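Alpha-hemoglobin-stabilizing protein (Homo sapiens, PDB 1Z8U) acts as an erythroid chaperone that binds free alpha-hemoglobin and keeps it from aggregating and precipitating during normal red-cell development. Local coordinates at residues A[32-37]-A[84-89]. The protein carries 1 engineered substitution. Residues are numbered along the deposited sequence; the frame is centred on the assembly and turned at random.
Sequences VSEEDM and KYRDFL
Tyr85 and Met37 form a Met-aromatic contact at one end of the elongated three-helix bundle of this chaperone, where the start of helix 34-52 packs against the last turn of helix 60-86. The assignment rests on the sulfur: Met37 SD stands 4.7 Å from the centroid of the Tyr85 ring, almost on its normal. Met37 CE, over the same face, lies 3.7 Å from that centroid and 18° off the normal, a CH-pi approach. The methionine chain bends twice beyond CG, which turns the methyl back onto the CE2 side of the ring, while CB and CG cover the CD1-CE1 side. With CG anti to the backbone N, Tyr85 reaches over to the loop before helix 34-52. There its OH donates to Val32 O, which lies in the ring plane at the edge; the refined separation is very short, so its exact length deserves caution. From the loop preceding helix 34-52, Phe27 meets the Tyr85 ring edge-to-face and Ala30 touches it. A phenylalanine here would probably keep much of the methionine packing but leave Val32 O without its hydroxyl donor, weakening the link from helix 60-86 to that loop. Around Tyr85 the packing is close and buried; on the exposed Glu34-Arg86 side it is the polar pairing that is loose. Glu34 OE1 lies beside the CD methylene of Arg86, whereas the salt bridge is long, 3.7 Å from Glu34 OE2 to Arg86 NH1, and the carboxylate and guanidinium planes stand 79° apart, which excludes a coplanar, two-pronged pairing. At the helix start, Ser33 is the N-cap: its OG accepts from Asp36 N at 3.2 Å.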
# COMPACT_ATOMS: atom_id res chain seq x y z
N VAL A 32 -10.24 -2.19 -9.09
CA VAL A 32 -10.17 -0.76 -8.91
C VAL A 32 -10.28 -0.14 -10.30
O VAL A 32 -9.83 -0.73 -11.29
CB VAL A 32 -8.85 -0.35 -8.23
CG1 VAL A 32 -7.68 -0.74 -9.10
CG2 VAL A 32 -8.84 1.14 -7.97
N SER A 33 -10.90 1.03 -10.39
CA SER A 33 -11.07 1.70 -11.67
C SER A 33 -9.75 2.29 -12.17
O SER A 33 -8.77 2.38 -11.43
CB SER A 33 -12.11 2.80 -11.54
OG SER A 33 -11.65 3.85 -10.71
N GLU A 34 -9.72 2.69 -13.43
CA GLU A 34 -8.52 3.28 -14.02
C GLU A 34 -8.20 4.56 -13.25
O GLU A 34 -7.03 4.89 -12.99
CB GLU A 34 -8.77 3.60 -15.50
CG GLU A 34 -7.61 4.30 -16.21
CD GLU A 34 -7.94 4.69 -17.64
OE1 GLU A 34 -8.22 3.78 -18.45
OE2 GLU A 34 -7.91 5.90 -17.94
N GLU A 35 -9.26 5.28 -12.91
CA GLU A 35 -9.18 6.53 -12.18
C GLU A 35 -8.49 6.33 -10.83
O GLU A 35 -7.59 7.10 -10.46
CB GLU A 35 -10.59 7.07 -11.97
CG GLU A 35 -10.70 8.57 -11.89
CD GLU A 35 -12.09 9.01 -11.51
OE1 GLU A 35 -12.42 10.21 -11.71
OE2 GLU A 35 -12.86 8.17 -11.01
N ASP A 36 -8.90 5.30 -10.08
CA ASP A 36 -8.29 5.06 -8.77
C ASP A 36 -6.95 4.36 -8.88
O ASP A 36 -6.11 4.53 -8.02
CB ASP A 36 -9.22 4.25 -7.86
CG ASP A 36 -10.56 4.91 -7.65
OD1 ASP A 36 -10.59 6.12 -7.36
OD2 ASP A 36 -11.58 4.21 -7.76
N MET A 37 -6.75 3.56 -9.92
CA MET A 37 -5.45 2.91 -10.06
C MET A 37 -4.41 4.03 -10.20
O MET A 37 -3.27 3.89 -9.76
CB MET A 37 -5.40 2.01 -11.29
CG MET A 37 -4.02 1.39 -11.53
SD MET A 37 -3.38 0.46 -10.12
CE MET A 37 -3.94 -1.20 -10.50
N LYS A 84 -0.56 -0.97 -19.62
CA LYS A 84 -0.91 -2.38 -19.62
C LYS A 84 -2.20 -2.56 -18.83
O LYS A 84 -3.11 -3.25 -19.28
CB LYS A 84 0.21 -3.22 -19.01
CG LYS A 84 -0.01 -4.72 -19.19
CD LYS A 84 1.03 -5.55 -18.45
CE LYS A 84 0.73 -7.04 -18.58
NZ LYS A 84 1.63 -7.87 -17.74
N TYR A 85 -2.29 -1.93 -17.67
CA TYR A 85 -3.48 -2.03 -16.84
C TYR A 85 -4.66 -1.37 -17.54
O TYR A 85 -5.80 -1.80 -17.40
CB TYR A 85 -3.27 -1.36 -15.48
CG TYR A 85 -4.47 -1.47 -14.56
CD1 TYR A 85 -5.40 -0.43 -14.46
CD2 TYR A 85 -4.69 -2.63 -13.81
CE1 TYR A 85 -6.53 -0.56 -13.63
CE2 TYR A 85 -5.80 -2.76 -12.99
CZ TYR A 85 -6.72 -1.72 -12.90
OH TYR A 85 -7.82 -1.87 -12.09
N ARG A 86 -4.37 -0.32 -18.30
CA ARG A 86 -5.40 0.39 -19.03
C ARG A 86 -5.99 -0.60 -20.03
O ARG A 86 -7.20 -0.61 -20.27
CB ARG A 86 -4.78 1.56 -19.78
CG ARG A 86 -5.76 2.64 -20.16
CD ARG A 86 -5.46 3.89 -19.36
NE ARG A 86 -4.09 4.34 -19.56
CZ ARG A 86 -3.53 5.34 -18.89
NH1 ARG A 86 -4.22 5.99 -17.97
NH2 ARG A 86 -2.27 5.68 -19.14
N ASP A 87 -5.13 -1.44 -20.59
CA ASP A 87 -5.54 -2.44 -21.57
C ASP A 87 -5.97 -3.73 -20.87
O ASP A 87 -5.77 -4.83 -21.39
CB ASP A 87 -4.39 -2.72 -22.55
CG ASP A 87 -4.82 -3.62 -23.71
OD1 ASP A 87 -5.79 -3.26 -24.41
OD2 ASP A 87 -4.18 -4.67 -23.92
N PHE A 88 -6.57 -3.58 -19.70
CA PHE A 88 -7.05 -4.73 -18.94
C PHE A 88 -8.55 -4.54 -18.79
O PHE A 88 -9.26 -5.42 -18.30
CB PHE A 88 -6.38 -4.78 -17.57
CG PHE A 88 -6.61 -6.07 -16.83
CD1 PHE A 88 -6.12 -7.27 -17.35
CD2 PHE A 88 -7.32 -6.10 -15.64
CE1 PHE A 88 -6.33 -8.47 -16.68
CE2 PHE A 88 -7.54 -7.29 -14.97
CZ PHE A 88 -7.05 -8.48 -15.48
N LEU A 89 -9.03 -3.37 -19.22
CA LEU A 89 -10.44 -3.02 -19.17
C LEU A 89 -11.14 -3.64 -20.38
O LEU A 89 -12.01 -4.50 -20.24
CB LEU A 89 -10.60 -1.50 -19.23
CG LEU A 89 -12.00 -0.93 -19.53
CD1 LEU A 89 -12.89 -1.08 -18.30
CD2 LEU A 89 -11.87 0.55 -19.91